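LEOA (Escherichia coli, PDB 4AUR) is a bacterial dynamin, a GTPase of enterotoxigenic strains that probably binds and hydrolyses GTP and is probably connected with the LT toxin. Local coordinates at residues L74-V77 and M78-N82; Y127-L130 and T131-Y134; K302-E305 and D306-F310. All blocks are in the same frame, centred on the assembly; numbering follows the deposited sequence.

Contact 1 (L74-V77 and M78-N82); sequences LGKV and MDDMN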
loop_
_atom_site.group_PDB
_atom_site.type_symbol
_atom_site.label_atom_id
_atom_site.label_comp_id
_atom_site.label_asym_id
_atom_site.label_seq_id
_atom_site.Cartn_x
_atom_site.Cartn_y
_atom_site.Cartn_z
ATOM N N LEU A 74 32.763 8.689 37.662
ATOM C CA LEU A 74 31.820 8.040 38.572
ATOM C C LEU A 74 31.335 8.987 39.663
ATOM O O LEU A 74 30.145 8.998 40.023
ATOM C CB LEU A 74 32.490 6.851 39.243
ATOM C CG LEU A 74 32.774 5.727 38.261
ATOM C CD1 LEU A 74 33.810 4.795 38.831
ATOM C CD2 LEU A 74 31.520 4.947 37.920
ATOM N N GLY A 75 32.290 9.749 40.194
ATOM C CA GLY A 75 32.047 10.709 41.252
ATOM C C GLY A 75 32.831 10.449 42.532
ATOM O O GLY A 75 33.007 11.365 43.323
ATOM N N LYS A 76 33.297 9.219 42.746
ATOM C CA LYS A 76 33.906 8.843 44.012
ATOM C C LYS A 76 35.348 8.384 43.857
ATOM O O LYS A 76 35.680 7.680 42.914
ATOM C CB LYS A 76 33.091 7.738 44.683
ATOM C CG LYS A 76 31.758 8.208 45.255
ATOM C CD LYS A 76 31.572 7.763 46.701
ATOM C CE LYS A 76 31.267 6.274 46.825
ATOM N NZ LYS A 76 29.866 5.968 46.416
ATOM N N VAL A 77 36.198 8.781 44.803
ATOM C CA VAL A 77 37.573 8.297 44.869
ATOM C C VAL A 77 37.529 6.788 44.942
ATOM O O VAL A 77 36.606 6.231 45.526
ATOM C CB VAL A 77 38.318 8.850 46.110
ATOM C CG1 VAL A 77 39.585 8.055 46.430
ATOM C CG2 VAL A 77 38.665 10.312 45.902
HETATM N N MSE A 78 38.546 6.148 44.372
HETATM C CA MSE A 78 38.576 4.697 44.194
HETATM C C MSE A 78 38.320 3.887 45.433
HETATM O O MSE A 78 37.645 2.869 45.356
HETATM C CB MSE A 78 39.915 4.270 43.589
HETATM C CG MSE A 78 39.792 2.916 42.881
HETATM SE SE MSE A 78 39.289 3.036 40.961
HETATM C CE MSE A 78 40.971 2.162 40.424
ATOM N N ASP A 79 38.840 4.305 46.580
ATOM C CA ASP A 79 38.705 3.490 47.799
ATOM C C ASP A 79 37.338 3.581 48.487
ATOM O O ASP A 79 36.946 2.643 49.185
ATOM C CB ASP A 79 39.840 3.781 48.799
ATOM C CG ASP A 79 40.965 2.746 48.725
ATOM O OD1 ASP A 79 40.672 1.524 48.769
ATOM O OD2 ASP A 79 42.140 3.156 48.629
ATOM N N ASP A 80 36.627 4.697 48.287
ATOM C CA ASP A 80 35.263 4.877 48.814
ATOM C C ASP A 80 34.260 3.911 48.193
ATOM O O ASP A 80 33.227 3.597 48.801
ATOM C CB ASP A 80 34.772 6.298 48.559
ATOM C CG ASP A 80 35.485 7.311 49.394
ATOM O OD1 ASP A 80 36.279 6.906 50.264
ATOM O OD2 ASP A 80 35.243 8.514 49.181
HETATM N N MSE A 81 34.568 3.468 46.973
HETATM C CA MSE A 81 33.831 2.399 46.302
HETATM C C MSE A 81 34.669 1.147 46.349
HETATM O O MSE A 81 34.775 0.426 45.367
HETATM C CB MSE A 81 33.422 2.823 44.891
HETATM C CG MSE A 81 34.561 3.364 44.037
HETATM SE SE MSE A 81 33.906 3.979 42.276
HETATM C CE MSE A 81 35.754 4.254 41.641
ATOM N N ASN A 82 35.287 0.915 47.514
ATOM C CA ASN A 82 35.931 -0.345 47.910
ATOM C C ASN A 82 36.385 -1.248 46.760
ATOM O O ASN A 82 35.953 -2.399 46.635
ATOM C CB ASN A 82 34.988 -1.089 48.866
ATOM C CG ASN A 82 35.619 -2.325 49.479
ATOM O OD1 ASN A 82 36.562 -2.238 50.273
ATOM N ND2 ASN A 82 35.088 -3.490 49.119
#
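Val77 and Asp80 meet through their backbones, where the chain curls round after the end of helix 66-74. Gly75, with positive phi (120°), is the first residue to leave helical angles. Lys76 and Val77 are extended. From Met78 to Asp80 the chain takes helical angles again, but without regular helical bonds. Asp80 N gives a weak hydrogen bond to Val77 O at 3.2 Å, bent to 131° at the hydrogen. A type I beta turn overlaps this bend, from Asp79 to Asn82, with Asn82 N bonded to Asp79 O at 2.9 Å. This stretch begins the loop that leads from helix 66-74 to strand 93-95 of a P-loop GTPase fold. A probable Walker A motif runs into the start of that helix, and the selenomethionine side chain of Met78 reaches the residues of this motif. Met81, also a selenomethionine, is buried and turns back toward the helix end. Its CG sits between the backbone N and the carbonyl carbon (chi1 52°), and the chain is extended beyond it. This carries CE to Leu74 CD1, 3.5 Å away, and the two side chains cross at about a right angle. The same CE lies 3.7 Å from Lys76 O. Pro97 and Leu100 also touch Met81. Lys76 bends at chi2, chi3 and chi4, and its CE passes 3.9 Å from Asp80 CB. Its NZ is hydrogen-bonded to Gly99 O and stays 6.6 Å from Asp80 OD2. Val77 packs instead on Leu234, Thr235 and Phe238.

Contact 2 (Y127-L130 and T131-Y134); sequences YEDL and TRRY
Arg132 lies along the carbonyl of Glu128 at the start of a helix. Its CB is 3.4 Å from Glu128 O and also near Asp129 O. With CG beside the backbone N (chi1 -67°), both CB and CG run past Glu128 O. CD stays by the same oxygen and reaches Tyr127 C at 4.0 Å. The chain bends at chi3. NE has Asp129 OD1 4.6 Å away, well out of the guanidinium plane, so the charges are merely near. NH1 lies at the edge of the Tyr127 ring, 4.3 Å from CD1 of that residue. Arg132 NH1 forms a salt bridge with Asp165 OD2 and a hydrogen bond with Met126 O. This is the first turn of helix 129-136 in the GTPase domain, with Glu128 at the N-cap position. Arg132 N donates to Glu128 O at 3.0 Å, nearly straight at 168°. Arg133 N to Asp129 O and Tyr134 N to Leu130 O continue the i to i+4 bonds of the helix. Thr131 OG1 is hydrogen-bonded to Val125 O, while its CG2 faces Glu128 OE1. Leu130 and Tyr134 run alongside each other in the same direction, and Leu130 CD1 is 4.1 Å from Tyr134 CE1.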
loop_
_atom_site.group_PDB
_atom_site.type_symbol
_atom_site.label_atom_id
_atom_site.label_comp_id
_atom_site.label_asym_id
_atom_site.label_seq_id
_atom_site.Cartn_x
_atom_site.Cartn_y
_atom_site.Cartn_z
ATOM N N TYR A 127 43.606 -11.686 21.115
ATOM C CA TYR A 127 43.066 -12.773 20.315
ATOM C C TYR A 127 42.352 -13.834 21.150
ATOM O O TYR A 127 42.140 -14.929 20.678
ATOM C CB TYR A 127 44.197 -13.397 19.464
ATOM C CG TYR A 127 44.908 -12.412 18.522
ATOM C CD1 TYR A 127 44.219 -11.330 17.944
ATOM C CD2 TYR A 127 46.267 -12.563 18.213
ATOM C CE1 TYR A 127 44.854 -10.436 17.095
ATOM C CE2 TYR A 127 46.913 -11.673 17.361
ATOM C CZ TYR A 127 46.197 -10.607 16.804
ATOM O OH TYR A 127 46.807 -9.710 15.957
ATOM N N GLU A 128 41.991 -13.501 22.384
ATOM C CA GLU A 128 41.238 -14.398 23.246
ATOM C C GLU A 128 39.746 -14.093 23.100
ATOM O O GLU A 128 39.301 -12.999 23.403
ATOM C CB GLU A 128 41.633 -14.216 24.715
ATOM C CG GLU A 128 43.043 -14.665 25.093
ATOM C CD GLU A 128 43.398 -14.424 26.581
ATOM O OE1 GLU A 128 42.623 -13.756 27.332
ATOM O OE2 GLU A 128 44.473 -14.922 27.006
ATOM N N ASP A 129 38.965 -15.075 22.665
ATOM C CA ASP A 129 37.549 -14.879 22.460
ATOM C C ASP A 129 36.915 -14.302 23.698
ATOM O O ASP A 129 36.011 -13.481 23.600
ATOM C CB ASP A 129 36.866 -16.181 22.072
ATOM C CG ASP A 129 37.326 -16.704 20.720
ATOM O OD1 ASP A 129 37.439 -15.913 19.755
ATOM O OD2 ASP A 129 37.565 -17.919 20.616
ATOM N N LEU A 130 37.402 -14.678 24.872
ATOM C CA LEU A 130 36.812 -14.157 26.103
ATOM C C LEU A 130 36.974 -12.653 26.271
ATOM O O LEU A 130 36.000 -11.947 26.425
ATOM C CB LEU A 130 37.368 -14.871 27.308
ATOM C CG LEU A 130 36.892 -14.397 28.666
ATOM C CD1 LEU A 130 35.581 -15.071 29.010
ATOM C CD2 LEU A 130 37.965 -14.731 29.690
ATOM N N THR A 131 38.191 -12.150 26.226
ATOM C CA THR A 131 38.408 -10.730 26.487
ATOM C C THR A 131 37.815 -9.886 25.349
ATOM O O THR A 131 37.371 -8.735 25.541
ATOM C CB THR A 131 39.900 -10.394 26.683
ATOM O OG1 THR A 131 40.534 -10.392 25.427
ATOM C CG2 THR A 131 40.596 -11.414 27.536
ATOM N N ARG A 132 37.786 -10.476 24.164
ATOM C CA ARG A 132 37.097 -9.880 23.031
ATOM C C ARG A 132 35.578 -9.762 23.276
ATOM O O ARG A 132 34.967 -8.708 23.022
ATOM C CB ARG A 132 37.384 -10.705 21.776
ATOM C CG ARG A 132 38.844 -10.679 21.292
ATOM C CD ARG A 132 39.082 -11.767 20.252
ATOM N NE ARG A 132 38.305 -11.495 19.043
ATOM C CZ ARG A 132 38.756 -10.845 17.974
ATOM N NH1 ARG A 132 40.011 -10.417 17.919
ATOM N NH2 ARG A 132 37.941 -10.613 16.964
ATOM N N ARG A 133 34.960 -10.831 23.782
ATOM C CA ARG A 133 33.529 -10.776 24.115
ATOM C C ARG A 133 33.220 -9.732 25.205
ATOM O O ARG A 133 32.232 -9.028 25.127
ATOM C CB ARG A 133 33.052 -12.140 24.543
ATOM C CG ARG A 133 31.539 -12.338 24.648
ATOM C CD ARG A 133 31.182 -13.726 25.170
ATOM N NE ARG A 133 32.252 -14.675 24.836
ATOM C CZ ARG A 133 32.709 -15.637 25.630
ATOM N NH1 ARG A 133 32.179 -15.855 26.825
ATOM N NH2 ARG A 133 33.707 -16.401 25.213
ATOM N N TYR A 134 34.056 -9.616 26.217
ATOM C CA TYR A 134 33.732 -8.722 27.312
ATOM C C TYR A 134 33.846 -7.281 26.873
ATOM O O TYR A 134 33.055 -6.448 27.283
ATOM C CB TYR A 134 34.604 -9.001 28.558
ATOM C CG TYR A 134 33.911 -9.870 29.587
ATOM C CD1 TYR A 134 33.835 -11.239 29.432
ATOM C CD2 TYR A 134 33.308 -9.306 30.707
ATOM C CE1 TYR A 134 33.187 -12.021 30.362
ATOM C CE2 TYR A 134 32.658 -10.086 31.642
ATOM C CZ TYR A 134 32.603 -11.436 31.465
ATOM O OH TYR A 134 31.963 -12.212 32.402
#

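Contact 3 (K302-E305 and D306-F310); sequences KNDE and DMHRF
Lys302 and Asp306 form a salt bridge one turn apart on helix 275-343, a long helix of the dynamin-like helical domain. Lys302 NZ is 3.0 Å from Asp306 OD2, which it meets on the syn side, 18° out of the carboxylate plane. The lysine chain stays extended until its last torsion (chi4 48°), which turns NZ toward the aspartate. NZ is also hydrogen-bonded to Ser402 OG and Gln399 O, so the ion pair is tied to helix 368-408. Arg309 turns its guanidinium end away to a salt bridge with Asp395 on that same helix.

The backbone bonds are those of an alpha helix. Asp306 N binds Lys302 O at 2.9 Å, and Arg309 N binds Glu305 O at 2.9 Å. The bond from Met307 N to Asn303 O is weak.

Met307, a selenomethionine, makes van der Waals contacts. It bends at chi2 and chi3, and its CE comes back to Asn303 ND2, 3.3 Å away. It also packs on Leu542 of helix 530-544.

Two polar side chains have partners further off. The amide of Asn303 is held by a hydrogen bond from OD1 to Ser546 OG. Asp304 OD1 has a long, weak ion pair with Arg550. Asp304 and His308 run alongside each other, their carboxylate and ring planes 42° apart. His308 CD2 lies 3.3 Å from Asp304 O.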
loop_
_atom_site.group_PDB
_atom_site.type_symbol
_atom_site.label_atom_id
_atom_site.label_comp_id
_atom_site.label_asym_id
_atom_site.label_seq_id
_atom_site.Cartn_x
_atom_site.Cartn_y
_atom_site.Cartn_z
ATOM N N LYS A 302 -11.213 -0.408 -5.748
ATOM C CA LYS A 302 -11.575 -0.248 -7.149
ATOM C C LYS A 302 -12.578 -1.275 -7.647
ATOM O O LYS A 302 -13.480 -0.936 -8.363
ATOM C CB LYS A 302 -10.326 -0.340 -8.011
ATOM C CG LYS A 302 -10.600 -0.636 -9.475
ATOM C CD LYS A 302 -9.478 -0.171 -10.394
ATOM C CE LYS A 302 -9.652 -0.715 -11.824
ATOM N NZ LYS A 302 -11.014 -0.570 -12.444
ATOM N N ASN A 303 -12.389 -2.542 -7.308
ATOM C CA ASN A 303 -13.277 -3.595 -7.781
ATOM C C ASN A 303 -14.631 -3.489 -7.175
ATOM O O ASN A 303 -15.592 -3.810 -7.817
ATOM C CB ASN A 303 -12.730 -4.994 -7.483
ATOM C CG ASN A 303 -13.511 -6.101 -8.201
ATOM O OD1 ASN A 303 -14.145 -6.942 -7.572
ATOM N ND2 ASN A 303 -13.459 -6.099 -9.534
ATOM N N ASP A 304 -14.696 -3.058 -5.926
ATOM C CA ASP A 304 -15.953 -2.920 -5.222
ATOM C C ASP A 304 -16.705 -1.717 -5.793
ATOM O O ASP A 304 -17.916 -1.741 -5.910
ATOM C CB ASP A 304 -15.676 -2.746 -3.725
ATOM C CG ASP A 304 -16.901 -3.023 -2.844
ATOM O OD1 ASP A 304 -17.947 -3.458 -3.372
ATOM O OD2 ASP A 304 -16.810 -2.811 -1.608
ATOM N N GLU A 305 -15.972 -0.685 -6.188
ATOM C CA GLU A 305 -16.572 0.537 -6.683
ATOM C C GLU A 305 -17.070 0.358 -8.117
ATOM O O GLU A 305 -18.143 0.858 -8.468
ATOM C CB GLU A 305 -15.575 1.691 -6.566
ATOM C CG GLU A 305 -15.287 2.065 -5.111
ATOM C CD GLU A 305 -14.042 2.941 -4.904
ATOM O OE1 GLU A 305 -13.258 3.134 -5.873
ATOM O OE2 GLU A 305 -13.840 3.432 -3.753
ATOM N N ASP A 306 -16.295 -0.349 -8.938
ATOM C CA ASP A 306 -16.740 -0.786 -10.261
ATOM C C ASP A 306 -18.076 -1.510 -10.189
ATOM O O ASP A 306 -18.943 -1.273 -11.009
ATOM C CB ASP A 306 -15.752 -1.760 -10.897
ATOM C CG ASP A 306 -14.542 -1.085 -11.533
ATOM O OD1 ASP A 306 -14.425 0.159 -11.532
ATOM O OD2 ASP A 306 -13.686 -1.831 -12.062
HETATM N N MSE A 307 -18.251 -2.420 -9.235
HETATM C CA MSE A 307 -19.495 -3.217 -9.207
HETATM C C MSE A 307 -20.675 -2.290 -9.102
HETATM O O MSE A 307 -21.661 -2.475 -9.796
HETATM C CB MSE A 307 -19.584 -4.243 -8.074
HETATM C CG MSE A 307 -18.431 -5.239 -8.037
HETATM SE SE MSE A 307 -18.483 -6.453 -9.584
HETATM C CE MSE A 307 -16.672 -6.077 -10.267
ATOM N N HIS A 308 -20.584 -1.285 -8.233
ATOM C CA HIS A 308 -21.660 -0.322 -8.070
ATOM C C HIS A 308 -21.775 0.539 -9.314
ATOM O O HIS A 308 -22.859 0.739 -9.826
ATOM C CB HIS A 308 -21.485 0.498 -6.776
ATOM C CG HIS A 308 -21.631 -0.337 -5.532
ATOM N ND1 HIS A 308 -22.828 -0.923 -5.164
ATOM C CD2 HIS A 308 -20.722 -0.734 -4.607
ATOM C CE1 HIS A 308 -22.652 -1.625 -4.058
ATOM N NE2 HIS A 308 -21.384 -1.532 -3.703
ATOM N N ARG A 309 -20.644 0.990 -9.830
ATOM C CA ARG A 309 -20.587 1.633 -11.126
ATOM C C ARG A 309 -21.271 0.827 -12.235
ATOM O O ARG A 309 -21.916 1.396 -13.091
ATOM C CB ARG A 309 -19.143 1.902 -11.496
ATOM C CG ARG A 309 -18.928 2.452 -12.889
ATOM C CD ARG A 309 -17.495 2.910 -13.052
ATOM N NE ARG A 309 -17.254 3.476 -14.378
ATOM C CZ ARG A 309 -16.278 4.347 -14.669
ATOM N NH1 ARG A 309 -15.430 4.771 -13.724
ATOM N NH2 ARG A 309 -16.139 4.797 -15.921
ATOM N N PHE A 310 -21.147 -0.490 -12.236
ATOM C CA PHE A 310 -21.770 -1.284 -13.293
ATOM C C PHE A 310 -23.279 -1.333 -13.138
ATOM O O PHE A 310 -23.989 -1.433 -14.113
ATOM C CB PHE A 310 -21.232 -2.722 -13.326
ATOM C CG PHE A 310 -19.751 -2.836 -13.593
ATOM C CD1 PHE A 310 -19.046 -1.841 -14.258
ATOM C CD2 PHE A 310 -19.059 -3.966 -13.188
ATOM C CE1 PHE A 310 -17.695 -1.980 -14.495
ATOM C CE2 PHE A 310 -17.707 -4.101 -13.433
ATOM C CZ PHE A 310 -17.035 -3.118 -14.099
#

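From the N terminus the three contacts come in series, and none nests in or crosses another. Each is local: contact 1 closes a tight bend, and contacts 2 and 3 span single turns of helix. Contact 1 follows helix 66-74, in the loop that leads to strand 93-95. Contact 2 starts helix 129-136, which precedes strand 140-146 of the same mixed sheet. Their centres are 27 Å apart, and both lie at the GTPase end of the molecule. Contact 3 lies in the elongated helical part, nearer the middle of the molecule, with its centre about 65 Å from that of contact 2. There helix 275-343 is joined to helices 368-408 and 530-544. The nearest atoms of contacts 2 and 3 are about 54 Å apart.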